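Local coordinates for heme peroxidase (Bacteroides thetaiotaomicron, PDB 2GVK), which probably uses heme and hydrogen peroxide to oxidise dyes and other organic substrates, as dye-decolorizing peroxidases do, at residues A[177-180]-A[181-184]; A[309-312]-A[313-316]; A[267-270]-A[271-274]; A[165-169]-A[170-174]; A[43-46]-A[47-51]. One frame throughout, in Å; residues are numbered along the deposited sequence. Where two conformers were deposited one is given.

In the fold
Along the chain the order is interaction 5, 4, 1, 3, 2, all of them short-range contacts at helices, helix starts and turns flanking the eight-stranded antiparallel sheet of the dimeric alpha-beta barrel type. Interaction 5 belongs to the N-terminal family half; interactions 1, 3 and 4 lie in the C-terminal one. Interactions 2 and 5 pack on each other with centres about 8 Å apart. Interaction 1 touches interactions 2, 3 and 4, its centre 14 to 16 Å from theirs, while interactions 3 and 4 meet at Ser268 and Phe172. Asp166 of interaction 4 also reaches Ser50 and Tyr309 of a neighbouring subunit, so interaction 4 meets interactions 5 and 2 across the subunit interface.

Interaction 1: residues A[177-180]-A[181-184]; sequences EEDA and DFAG
Asp179 OD1 takes a bond from a water at 2.7 Å, and that same water accepts from Asp181 N at 3.0 Å. The carboxylate thus reaches the start of the next turn through one solvent molecule. The main-chain carbonyl of Asp179 works directly: Phe182 N donates to Asp179 O at 2.9 Å, the three-residue spacing of a 3-10 turn. One residue on, Ala183 N gives a weak bond to Ala180 O. CG of Asp179 stands opposite the backbone N (chi1 -168°), which brings OD1 up to the rim of the Phe182 ring; it sits near the ring plane, 3.7 Å from CD2, with carboxylate and ring turned 66° against each other. Further back, the Glu177 chain folds over at chi2 and lays OE2 3.4 Å from Ala183 CB. Lys87 N bonds the other carboxylate oxygen, Asp179 OD2, and Pro86 packs on both Asp179 and Phe182. The carboxylate is therefore held at both oxygens, by a backbone N-H and by a water, and an anion beside the weakly positive C-H rim of the phenyl ring should be electrostatically favourable in this loop leading to strand 186-195.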
loop_
_atom_site.group_PDB
_atom_site.type_symbol
_atom_site.label_atom_id
_atom_site.label_comp_id
_atom_site.label_asym_id
_atom_site.label_seq_id
_atom_site.Cartn_x
_atom_site.Cartn_y
_atom_site.Cartn_z
ATOM N N GLU A 177 -27.694 29.002 -5.394
ATOM C CA GLU A 177 -29.053 29.469 -5.523
ATOM C C GLU A 177 -29.203 30.708 -6.442
ATOM O O GLU A 177 -30.319 31.075 -6.796
ATOM C CB GLU A 177 -29.654 29.703 -4.143
ATOM C CG GLU A 177 -29.869 28.353 -3.370
ATOM C CD GLU A 177 -30.802 27.358 -4.136
ATOM O OE1 GLU A 177 -32.029 27.611 -4.184
ATOM O OE2 GLU A 177 -30.308 26.322 -4.637
ATOM N N GLU A 178 -28.073 31.276 -6.882
ATOM C CA GLU A 178 -28.079 32.343 -7.889
ATOM C C GLU A 178 -28.638 31.851 -9.259
ATOM O O GLU A 178 -28.986 32.658 -10.116
ATOM C CB GLU A 178 -26.671 32.927 -8.068
ATOM C CG GLU A 178 -25.667 31.995 -8.815
ATOM C CD GLU A 178 -25.022 30.934 -7.907
ATOM O OE1 GLU A 178 -25.349 30.894 -6.696
ATOM O OE2 GLU A 178 -24.130 30.175 -8.410
ATOM N N ASP A 179 -28.646 30.526 -9.464
ATOM C CA ASP A 179 -29.288 29.917 -10.625
ATOM C C ASP A 179 -29.939 28.607 -10.141
ATOM O O ASP A 179 -29.503 27.512 -10.474
ATOM C CB ASP A 179 -28.256 29.666 -11.738
ATOM C CG ASP A 179 -28.904 29.301 -13.109
ATOM O OD1 ASP A 179 -30.153 29.279 -13.225
ATOM O OD2 ASP A 179 -28.136 29.073 -14.071
ATOM N N ALA A 180 -30.992 28.756 -9.334
ATOM C CA ALA A 180 -31.543 27.641 -8.557
ATOM C C ALA A 180 -31.952 26.424 -9.374
ATOM O O ALA A 180 -31.848 25.297 -8.887
ATOM C CB ALA A 180 -32.728 28.128 -7.714
ATOM N N ASP A 181 -32.415 26.622 -10.604
ATOM C CA ASP A 181 -32.867 25.484 -11.414
ATOM C C ASP A 181 -31.698 24.562 -11.767
ATOM O O ASP A 181 -31.896 23.434 -12.176
ATOM C CB ASP A 181 -33.548 25.949 -12.701
ATOM C CG ASP A 181 -34.865 26.719 -12.439
ATOM O OD1 ASP A 181 -35.344 26.743 -11.281
ATOM O OD2 ASP A 181 -35.391 27.330 -13.398
ATOM N N PHE A 182 -30.480 25.058 -11.607
ATOM C CA PHE A 182 -29.286 24.279 -11.972
ATOM C C PHE A 182 -28.280 24.185 -10.851
ATOM O O PHE A 182 -27.147 23.760 -11.064
ATOM C CB PHE A 182 -28.650 24.867 -13.228
ATOM C CG PHE A 182 -29.560 24.827 -14.421
ATOM C CD1 PHE A 182 -29.786 23.625 -15.084
ATOM C CD2 PHE A 182 -30.324 25.921 -14.755
ATOM C CE1 PHE A 182 -30.694 23.550 -16.102
ATOM C CE2 PHE A 182 -31.233 25.855 -15.776
ATOM C CZ PHE A 182 -31.421 24.658 -16.456
ATOM N N ALA A 183 -28.726 24.474 -9.639
ATOM C CA ALA A 183 -27.886 24.342 -8.475
ATOM C C ALA A 183 -27.387 22.915 -8.365
ATOM O O ALA A 183 -28.140 21.958 -8.603
ATOM C CB ALA A 183 -28.655 24.741 -7.210
ATOM N N GLY A 184 -26.126 22.768 -7.979
ATOM C CA GLY A 184 -25.483 21.449 -7.946
ATOM C C GLY A 184 -24.722 21.154 -9.233
ATOM O O GLY A 184 -24.001 20.176 -9.315
HETATM O O HOH W 1 -32.581 29.192 -12.139
#

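Interaction 2: residues A[309-312]-A[313-316]; sequences YDLL and GELG
Leu311 CD1 meets two side chains of the next turn: Leu315 CD2 at 4.0 Å, an apolar contact, and Glu314 OE1 at 3.8 Å, the extended Glu314 chain crossing the leucine at about a right angle. Leu312 meets the other branch of Leu315, CD1 to CD1 at 4.2 Å, so the Leu315 fork is touched by both leucines. With its CG beside the backbone N (chi1 -62°), Leu315 also presses that carbon to 3.2 Å from Leu311 O. Behind the side chains runs the alpha-helical ladder of helix 309-315: Gly313 N to Tyr309 O, Glu314 N to Asp310 O and, shortest, Leu315 N to Leu311 O at 2.8 Å. The last rung, Gly316 N to Leu312 O, is weak at 3.2 Å. Farther out, Ser308 OG bonds Leu311 N at the start of the helix, and Asp310 OD2 bonds His12 ND1. Trp76 covers Leu311 and Leu315, while Leu312 turns to Cys46 and Phe49 of helix 38-59. The leucine branches therefore pack against neighbouring helices, strand 66-72 and a loop, and the carboxylate of Glu314 is carried on the exposed side, consistent with an amphipathic helix closing the chain's C-terminal end.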
loop_
_atom_site.group_PDB
_atom_site.type_symbol
_atom_site.label_atom_id
_atom_site.label_comp_id
_atom_site.label_asym_id
_atom_site.label_seq_id
_atom_site.Cartn_x
_atom_site.Cartn_y
_atom_site.Cartn_z
ATOM N N TYR A 309 -26.236 15.315 -10.315
ATOM C CA TYR A 309 -26.717 13.932 -10.547
ATOM C C TYR A 309 -28.227 13.896 -10.661
ATOM O O TYR A 309 -28.761 13.163 -11.461
ATOM C CB TYR A 309 -26.274 13.008 -9.415
ATOM C CG TYR A 309 -24.842 12.570 -9.485
ATOM C CD1 TYR A 309 -24.386 11.774 -10.539
ATOM C CD2 TYR A 309 -23.968 12.830 -8.434
ATOM C CE1 TYR A 309 -23.087 11.333 -10.587
ATOM C CE2 TYR A 309 -22.672 12.405 -8.467
ATOM C CZ TYR A 309 -22.225 11.640 -9.540
ATOM O OH TYR A 309 -20.933 11.184 -9.561
ATOM N N ASP A 310 -28.917 14.674 -9.822
ATOM C CA ASP A 310 -30.392 14.723 -9.855
ATOM C C ASP A 310 -30.882 15.117 -11.231
ATOM O O ASP A 310 -31.762 14.483 -11.792
ATOM C CB ASP A 310 -30.929 15.728 -8.821
ATOM C CG ASP A 310 -30.972 15.163 -7.429
ATOM O OD1 ASP A 310 -30.969 13.904 -7.293
ATOM O OD2 ASP A 310 -31.085 15.962 -6.456
ATOM N N LEU A 311 -30.334 16.194 -11.757
ATOM C CA LEU A 311 -30.730 16.676 -13.059
ATOM C C LEU A 311 -30.347 15.690 -14.156
ATOM O O LEU A 311 -31.129 15.430 -15.072
ATOM C CB LEU A 311 -30.108 18.057 -13.323
ATOM C CG LEU A 311 -30.380 18.665 -14.707
ATOM C CD1 LEU A 311 -31.869 18.616 -15.056
ATOM C CD2 LEU A 311 -29.880 20.058 -14.748
ATOM N N LEU A 312 -29.140 15.147 -14.067
ATOM C CA LEU A 312 -28.676 14.130 -15.015
ATOM C C LEU A 312 -29.688 12.964 -15.128
ATOM O O LEU A 312 -30.013 12.523 -16.215
ATOM C CB LEU A 312 -27.320 13.613 -14.590
ATOM C CG LEU A 312 -26.555 12.857 -15.634
ATOM C CD1 LEU A 312 -26.299 13.719 -16.874
ATOM C CD2 LEU A 312 -25.253 12.382 -15.061
ATOM N N GLY A 313 -30.192 12.509 -13.993
ATOM C CA GLY A 313 -31.202 11.467 -13.973
ATOM C C GLY A 313 -32.469 11.882 -14.717
ATOM O O GLY A 313 -33.070 11.076 -15.442
ATOM N N GLU A 314 -32.905 13.125 -14.502
ATOM C CA GLU A 314 -34.087 13.645 -15.175
ATOM C C GLU A 314 -33.862 13.707 -16.659
ATOM O O GLU A 314 -34.761 13.452 -17.425
ATOM C CB GLU A 314 -34.429 15.035 -14.674
ATOM C CG GLU A 314 -34.961 15.081 -13.301
ATOM C CD GLU A 314 -35.336 16.493 -12.888
ATOM O OE1 GLU A 314 -35.280 17.410 -13.760
ATOM O OE2 GLU A 314 -35.728 16.688 -11.706
ATOM N N LEU A 315 -32.663 14.120 -17.055
ATOM C CA LEU A 315 -32.313 14.192 -18.464
ATOM C C LEU A 315 -32.448 12.823 -19.141
ATOM O O LEU A 315 -32.834 12.735 -20.316
ATOM C CB LEU A 315 -30.882 14.718 -18.641
ATOM C CG LEU A 315 -30.614 16.136 -18.127
ATOM C CD1 LEU A 315 -29.124 16.468 -18.300
ATOM C CD2 LEU A 315 -31.491 17.168 -18.811
ATOM N N GLY A 316 -32.193 11.764 -18.394
ATOM C CA GLY A 316 -32.192 10.424 -18.970
ATOM C C GLY A 316 -33.563 9.760 -19.057
ATOM O O GLY A 316 -33.701 8.707 -19.647
#

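Interaction 3: residues A[267-270]-A[271-274]; sequences ASTF and STTR. With EDO (1,2-ethanediol), chain K.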
loop_
_atom_site.group_PDB
_atom_site.type_symbol
_atom_site.label_atom_id
_atom_site.label_comp_id
_atom_site.label_asym_id
_atom_site.label_seq_id
_atom_site.Cartn_x
_atom_site.Cartn_y
_atom_site.Cartn_z
ATOM N N ALA A 267 -16.105 25.488 -12.402
ATOM C CA ALA A 267 -16.483 26.766 -11.764
ATOM C C ALA A 267 -17.957 26.856 -11.486
ATOM O O ALA A 267 -18.788 26.482 -12.330
ATOM C CB ALA A 267 -16.078 27.917 -12.632
ATOM N N SER A 268 -18.282 27.468 -10.351
ATOM C CA SER A 268 -19.662 27.817 -10.004
ATOM C C SER A 268 -20.228 28.863 -10.996
ATOM O O SER A 268 -21.437 28.976 -11.170
ATOM C CB SER A 268 -19.721 28.372 -8.572
ATOM O OG SER A 268 -18.968 29.577 -8.458
ATOM N N THR A 269 -19.339 29.689 -11.532
ATOM C CA THR A 269 -19.698 30.681 -12.534
ATOM C C THR A 269 -18.613 30.778 -13.593
ATOM O O THR A 269 -17.440 31.026 -13.283
ATOM C CB THR A 269 -19.969 32.108 -11.893
ATOM O OG1 THR A 269 -20.156 33.082 -12.926
ATOM C CG2 THR A 269 -18.825 32.546 -10.993
ATOM N N PHE A 270 -18.993 30.609 -14.846
ATOM C CA PHE A 270 -18.023 30.682 -15.923
ATOM C C PHE A 270 -17.378 32.086 -16.043
ATOM O O PHE A 270 -16.284 32.212 -16.537
ATOM C CB PHE A 270 -18.645 30.258 -17.256
ATOM C CG PHE A 270 -17.658 30.245 -18.404
ATOM C CD1 PHE A 270 -16.491 29.458 -18.338
ATOM C CD2 PHE A 270 -17.863 31.034 -19.523
ATOM C CE1 PHE A 270 -15.582 29.457 -19.377
ATOM C CE2 PHE A 270 -16.959 31.028 -20.564
ATOM C CZ PHE A 270 -15.811 30.232 -20.494
ATOM N N SER A 271 -18.059 33.106 -15.512
ATOM C CA SER A 271 -17.532 34.476 -15.526
ATOM C C SER A 271 -16.142 34.560 -14.866
ATOM O O SER A 271 -15.311 35.336 -15.284
ATOM C CB SER A 271 -18.526 35.461 -14.859
ATOM O OG SER A 271 -18.693 35.214 -13.482
ATOM N N THR A 272 -15.889 33.731 -13.876
ATOM C CA THR A 272 -14.583 33.727 -13.227
ATOM C C THR A 272 -13.527 33.171 -14.172
ATOM O O THR A 272 -12.440 33.755 -14.347
ATOM C CB THR A 272 -14.617 32.925 -11.923
ATOM O OG1 THR A 272 -15.447 33.611 -10.964
ATOM C CG2 THR A 272 -13.227 32.763 -11.336
ATOM N N THR A 273 -13.841 32.041 -14.780
ATOM C CA THR A 273 -12.935 31.422 -15.731
ATOM C C THR A 273 -12.665 32.370 -16.890
ATOM O O THR A 273 -11.516 32.546 -17.304
ATOM C CB THR A 273 -13.520 30.104 -16.275
ATOM O OG1 THR A 273 -13.963 29.304 -15.177
ATOM C CG2 THR A 273 -12.467 29.341 -17.097
ATOM N N ARG A 274 -13.705 33.033 -17.359
ATOM C CA ARG A 274 -13.551 33.920 -18.493
ATOM C C ARG A 274 -12.697 35.131 -18.121
ATOM O O ARG A 274 -11.852 35.541 -18.896
ATOM C CB ARG A 274 -14.894 34.367 -19.079
ATOM C CG ARG A 274 -14.688 35.115 -20.401
ATOM C CD ARG A 274 -15.954 35.525 -21.107
ATOM N NE ARG A 274 -15.624 36.489 -22.170
ATOM C CZ ARG A 274 -15.163 36.162 -23.385
ATOM N NH1 ARG A 274 -15.051 34.895 -23.751
ATOM N NH2 ARG A 274 -14.864 37.123 -24.255
HETATM C C1 EDO K . -17.190 32.509 -6.266
HETATM O O1 EDO K . -18.173 33.240 -7.039
HETATM C C2 EDO K . -17.874 31.672 -5.195
HETATM O O2 EDO K . -18.587 30.588 -5.805
#
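Thr269 holds OG1 opposite its own backbone N (chi1 173°), while Ser271 swings OG in between its N and carbonyl carbon (chi1 66°), and the two hydroxyls come within 2.6 Å of each other, OG1 to OG. This is an N-cap: Thr269 precedes helix 270-281, and its OG1 also accepts a weak bond from Ser271 N at 3.3 Å. The cap is not left to itself, because Glu88 reaches in from another part of the chain, OE2 bonding Thr269 OG1 and OE1 more weakly taking Ser271 N. A helix start, whose first N-H groups point back past the N-terminal end and lack partners within the helix, would be expected to favour an acidic group there. The backbone closes the first turn through Thr272 N to Thr269 O at 3.2 Å, and Arg274 N meets Phe270 O at 2.8 Å.

The Phe270 ring lies alongside the next turn. Arg274 CB lies over one face, 4.2 Å above the plane and offset toward the rim, and Thr273 CB approaches CD1 obliquely. The ring of Phe189, on strand 186-195, also meets Phe270, planes at about 45°, so the helix start is seated on the sheet. Arg274 then runs out extended, and in the conformer given its NH1 bonds Ser93 O. Before the cap, Ser268 OG lies 2.9 Å from O2 of an ethanediol, probably a crystallisation additive. At the end of strand 258-267, Ala267 CB rests 3.6 Å from Thr273 OG1.

Interaction 4: residues A[165-169]-A[170-174]; sequences VDENP and YHFAV. With EDO (1,2-ethanediol), chain K.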
loop_
_atom_site.group_PDB
_atom_site.type_symbol
_atom_site.label_atom_id
_atom_site.label_comp_id
_atom_site.label_asym_id
_atom_site.label_seq_id
_atom_site.Cartn_x
_atom_site.Cartn_y
_atom_site.Cartn_z
ATOM N N VAL A 165 -8.438 23.261 2.430
ATOM C CA VAL A 165 -7.906 23.470 3.822
ATOM C C VAL A 165 -8.751 24.481 4.622
ATOM O O VAL A 165 -9.381 24.116 5.613
ATOM C CB VAL A 165 -6.398 23.868 3.834
ATOM C CG1 VAL A 165 -5.924 24.120 5.242
ATOM C CG2 VAL A 165 -5.547 22.762 3.163
ATOM N N ASP A 166 -8.713 25.747 4.225
ATOM C CA ASP A 166 -9.528 26.766 4.893
ATOM C C ASP A 166 -10.611 27.330 3.983
ATOM O O ASP A 166 -11.242 28.349 4.300
ATOM C CB ASP A 166 -8.649 27.883 5.459
ATOM C CG ASP A 166 -7.836 28.598 4.403
ATOM O OD1 ASP A 166 -7.903 28.241 3.203
ATOM O OD2 ASP A 166 -7.115 29.544 4.790
ATOM N N GLU A 167 -10.842 26.647 2.876
ATOM C CA GLU A 167 -11.924 26.951 1.979
ATOM C C GLU A 167 -12.488 25.653 1.410
ATOM O O GLU A 167 -11.770 24.676 1.249
ATOM C CB GLU A 167 -11.450 27.849 0.852
ATOM C CG GLU A 167 -11.258 29.300 1.274
ATOM C CD GLU A 167 -10.979 30.213 0.103
ATOM O OE1 GLU A 167 -10.105 29.850 -0.750
ATOM O OE2 GLU A 167 -11.619 31.312 0.040
ATOM N N ASN A 168 -13.756 25.690 1.036
ATOM C CA ASN A 168 -14.443 24.526 0.501
ATOM C C ASN A 168 -14.483 24.581 -1.009
ATOM O O ASN A 168 -15.105 25.465 -1.572
ATOM C CB ASN A 168 -15.865 24.484 1.066
ATOM C CG ASN A 168 -16.738 23.459 0.399
ATOM O OD1 ASN A 168 -16.265 22.521 -0.235
ATOM N ND2 ASN A 168 -18.034 23.602 0.593
ATOM N N PRO A 169 -13.830 23.629 -1.669
ATOM C CA PRO A 169 -13.772 23.704 -3.137
ATOM C C PRO A 169 -15.143 23.647 -3.807
ATOM O O PRO A 169 -15.319 24.227 -4.864
ATOM C CB PRO A 169 -12.929 22.496 -3.524
ATOM C CG PRO A 169 -12.975 21.589 -2.328
ATOM C CD PRO A 169 -13.138 22.443 -1.146
ATOM N N TYR A 170 -16.114 22.986 -3.183
ATOM C CA TYR A 170 -17.493 22.948 -3.756
ATOM C C TYR A 170 -18.124 24.328 -3.859
ATOM O O TYR A 170 -18.910 24.593 -4.765
ATOM C CB TYR A 170 -18.398 22.020 -2.954
ATOM C CG TYR A 170 -18.045 20.600 -3.132
ATOM C CD1 TYR A 170 -18.422 19.915 -4.274
ATOM C CD2 TYR A 170 -17.274 19.935 -2.192
ATOM C CE1 TYR A 170 -18.070 18.623 -4.470
ATOM C CE2 TYR A 170 -16.906 18.633 -2.380
ATOM C CZ TYR A 170 -17.315 17.971 -3.513
ATOM O OH TYR A 170 -16.964 16.646 -3.708
ATOM N N HIS A 171 -17.792 25.207 -2.928
ATOM C CA HIS A 171 -18.296 26.538 -2.961
ATOM C C HIS A 171 -17.894 27.255 -4.255
ATOM O O HIS A 171 -18.626 28.103 -4.758
ATOM C CB HIS A 171 -17.795 27.325 -1.748
ATOM C CG HIS A 171 -18.085 28.782 -1.816
ATOM N ND1 HIS A 171 -19.360 29.297 -1.681
ATOM C CD2 HIS A 171 -17.268 29.844 -2.018
ATOM C CE1 HIS A 171 -19.311 30.613 -1.795
ATOM N NE2 HIS A 171 -18.054 30.969 -2.006
ATOM N N PHE A 172 -16.727 26.917 -4.771
ATOM C CA PHE A 172 -16.175 27.587 -5.947
ATOM C C PHE A 172 -16.431 26.852 -7.245
ATOM O O PHE A 172 -16.341 27.442 -8.316
ATOM C CB PHE A 172 -14.670 27.787 -5.775
ATOM C CG PHE A 172 -14.321 28.686 -4.651
ATOM C CD1 PHE A 172 -14.370 30.061 -4.815
ATOM C CD2 PHE A 172 -14.053 28.171 -3.395
ATOM C CE1 PHE A 172 -14.094 30.898 -3.768
ATOM C CE2 PHE A 172 -13.788 29.004 -2.340
ATOM C CZ PHE A 172 -13.782 30.361 -2.526
ATOM N N ALA A 173 -16.784 25.581 -7.152
ATOM C CA ALA A 173 -16.983 24.756 -8.336
ATOM C C ALA A 173 -18.446 24.542 -8.685
ATOM O O ALA A 173 -18.760 24.160 -9.817
ATOM C CB ALA A 173 -16.293 23.390 -8.140
ATOM N N VAL A 174 -19.338 24.745 -7.721
ATOM C CA VAL A 174 -20.727 24.339 -7.873
ATOM C C VAL A 174 -21.711 25.529 -7.883
ATOM O O VAL A 174 -21.668 26.385 -7.035
ATOM C CB VAL A 174 -21.143 23.337 -6.745
ATOM C CG1 VAL A 174 -22.591 22.884 -6.924
ATOM C CG2 VAL A 174 -20.218 22.122 -6.728
HETATM C C1 EDO K . -17.190 32.509 -6.266
HETATM O O1 EDO K . -18.173 33.240 -7.039
HETATM C C2 EDO K . -17.874 31.672 -5.195
HETATM O O2 EDO K . -18.587 30.588 -5.805
#
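Phe172 can be followed outward from CB, which lies 3.7 Å from Pro169 O, one helical turn back. With CG beside the backbone N (chi1 -64°), the ring leans back over the residues before the helix: CD2 comes 3.4 Å from Asn168 O. CE2 is bordered by that same oxygen and by the carboxylate carbon of Glu167, and CZ at the tip meets Glu167 OE2 at 3.5 Å. Along the other flank, CD1 nears an ethanediol carbon, probably from the crystallisation liquor. The neighbouring His171 ring sets CD2 above the centre of one phenyl face.

The Glu167 chain stretches out to cross Phe172 at about a right angle, its carboxylate 56° from the ring plane. Its charge goes elsewhere, OE1 forming a salt bridge with Lys243. Next comes the helix N-cap: Asn168 OD1 accepts from Tyr170 N at 3.0 Å, with the donor far above the amide carbonyl plane. Asn168 O takes His171 N, and Pro169 O receives both Phe172 N and, weakly, Ala173 N. The carbonyl of His171 accepts from ethanediol O2 at 2.7 Å.

Just upstream runs the GXXDG motif of dye-decolorizing peroxidases. Asp166 lies after that motif and forms a salt bridge with Arg54 of a neighbouring subunit. The chemistry is that of a short, capped helix: one side-chain amide oxygen and two backbone carbonyls take up its first N-H groups, and a phenyl ring lies beside Asn168 O and a carboxylate whose negative charge is probably offset by Lys243.

Interaction 5: residues A[43-46]-A[47-51]; sequences KDVC and ANFSA
Asp44 O is gripped twice by Asn48: the side-chain ND2 donates at 2.8 Å, and the backbone N adds a weak bond at 3.1 Å. Neither is straight; the ND2 hydrogen bond bends to 134°, and the acceptor lies 29° out of the Asn48 amide plane. Asn48 N is shared, for it also gives a weak bond to Val45 O. The Asn48 torsion places its CG beside the backbone N (chi1 -71°), folding the amide back over the preceding turn. In the conformer given, Asp44 OD1 lies 3.0 Å from the same ND2, but the angle is too poor for a bond; the carboxylate instead pairs with Lys131 through OD2. A regular rung holds the earlier turn, Ala47 N to Lys43 O at 2.8 Å. Farther on helix 38-59 is kinked, and a water stands in for the missing link: it donates to Cys46 O at 2.8 Å and accepts from Ser50 N at 3.0 Å. Beyond it Ser50 OG bonds Asp166 OD2 of a neighbouring subunit. On the buried side Val45 and Phe49 lie on strand 66-72, Val45 also touching helix 118-131, while Ser50 touches Tyr309 of helix 309-315, so this length of helix packs against the sheet and both helices.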
loop_
_atom_site.group_PDB
_atom_site.type_symbol
_atom_site.label_atom_id
_atom_site.label_comp_id
_atom_site.label_asym_id
_atom_site.label_seq_id
_atom_site.Cartn_x
_atom_site.Cartn_y
_atom_site.Cartn_z
ATOM N N LYS A 43 -29.342 9.861 -23.801
ATOM C CA LYS A 43 -30.210 9.794 -22.621
ATOM C C LYS A 43 -29.987 8.493 -21.840
ATOM O O LYS A 43 -30.041 8.491 -20.596
ATOM C CB LYS A 43 -31.680 9.942 -23.014
ATOM C CG LYS A 43 -32.053 11.339 -23.418
ATOM C CD LYS A 43 -33.551 11.491 -23.631
ATOM C CE LYS A 43 -33.908 12.940 -23.949
ATOM N NZ LYS A 43 -35.396 13.177 -23.967
ATOM N N ASP A 44 -29.687 7.403 -22.546
ATOM C CA ASP A 44 -29.348 6.100 -21.889
ATOM C C ASP A 44 -28.133 6.255 -21.016
ATOM O O ASP A 44 -28.087 5.759 -19.902
ATOM C CB ASP A 44 -29.074 4.996 -22.919
ATOM C CG ASP A 44 -28.655 3.653 -22.251
ATOM O OD1 ASP A 44 -29.528 3.020 -21.595
ATOM O OD2 ASP A 44 -27.465 3.241 -22.379
ATOM N N VAL A 45 -27.131 6.955 -21.520
ATOM C CA VAL A 45 -25.930 7.205 -20.716
ATOM C C VAL A 45 -26.277 8.104 -19.503
ATOM O O VAL A 45 -25.878 7.816 -18.382
ATOM C CB VAL A 45 -24.792 7.842 -21.548
ATOM C CG1 VAL A 45 -23.647 8.267 -20.648
ATOM C CG2 VAL A 45 -24.294 6.876 -22.588
ATOM N N CYS A 46 -27.055 9.167 -19.733
ATOM C CA CYS A 46 -27.492 10.041 -18.627
ATOM C C CYS A 46 -28.189 9.228 -17.537
ATOM O O CYS A 46 -27.909 9.397 -16.340
ATOM C CB CYS A 46 -28.448 11.133 -19.115
ATOM S SG CYS A 46 -27.741 12.338 -20.213
ATOM N N ALA A 47 -29.114 8.366 -17.957
ATOM C CA ALA A 47 -29.907 7.577 -17.036
ATOM C C ALA A 47 -29.063 6.597 -16.226
ATOM O O ALA A 47 -29.388 6.304 -15.067
ATOM C CB ALA A 47 -30.978 6.825 -17.796
ATOM N N ASN A 48 -27.992 6.096 -16.829
ATOM C CA ASN A 48 -27.211 5.031 -16.237
ATOM C C ASN A 48 -25.855 5.472 -15.701
ATOM O O ASN A 48 -25.072 4.641 -15.189
ATOM C CB ASN A 48 -27.040 3.924 -17.265
ATOM C CG ASN A 48 -28.316 3.187 -17.512
ATOM O OD1 ASN A 48 -28.886 2.582 -16.587
ATOM N ND2 ASN A 48 -28.823 3.273 -18.728
ATOM N N PHE A 49 -25.596 6.767 -15.758
ATOM C CA PHE A 49 -24.260 7.311 -15.422
ATOM C C PHE A 49 -23.856 7.055 -13.975
ATOM O O PHE A 49 -22.778 6.533 -13.717
ATOM C CB PHE A 49 -24.212 8.802 -15.716
ATOM C CG PHE A 49 -22.813 9.384 -15.703
ATOM C CD1 PHE A 49 -21.891 9.041 -16.679
ATOM C CD2 PHE A 49 -22.441 10.277 -14.734
ATOM C CE1 PHE A 49 -20.620 9.610 -16.684
ATOM C CE2 PHE A 49 -21.191 10.842 -14.746
ATOM C CZ PHE A 49 -20.274 10.484 -15.712
ATOM N N SER A 50 -24.734 7.390 -13.031
ATOM C CA SER A 50 -24.410 7.177 -11.628
ATOM C C SER A 50 -24.305 5.660 -11.310
ATOM O O SER A 50 -23.493 5.267 -10.507
ATOM C CB SER A 50 -25.430 7.865 -10.707
ATOM O OG SER A 50 -26.708 7.313 -10.870
ATOM N N ALA A 51 -25.088 4.828 -12.010
ATOM C CA ALA A 51 -24.972 3.361 -11.882
ATOM C C ALA A 51 -23.597 2.848 -12.358
ATOM O O ALA A 51 -23.016 1.939 -11.762
ATOM C CB ALA A 51 -26.077 2.674 -12.664
HETATM O O HOH W 2 -27.216 8.864 -13.672
#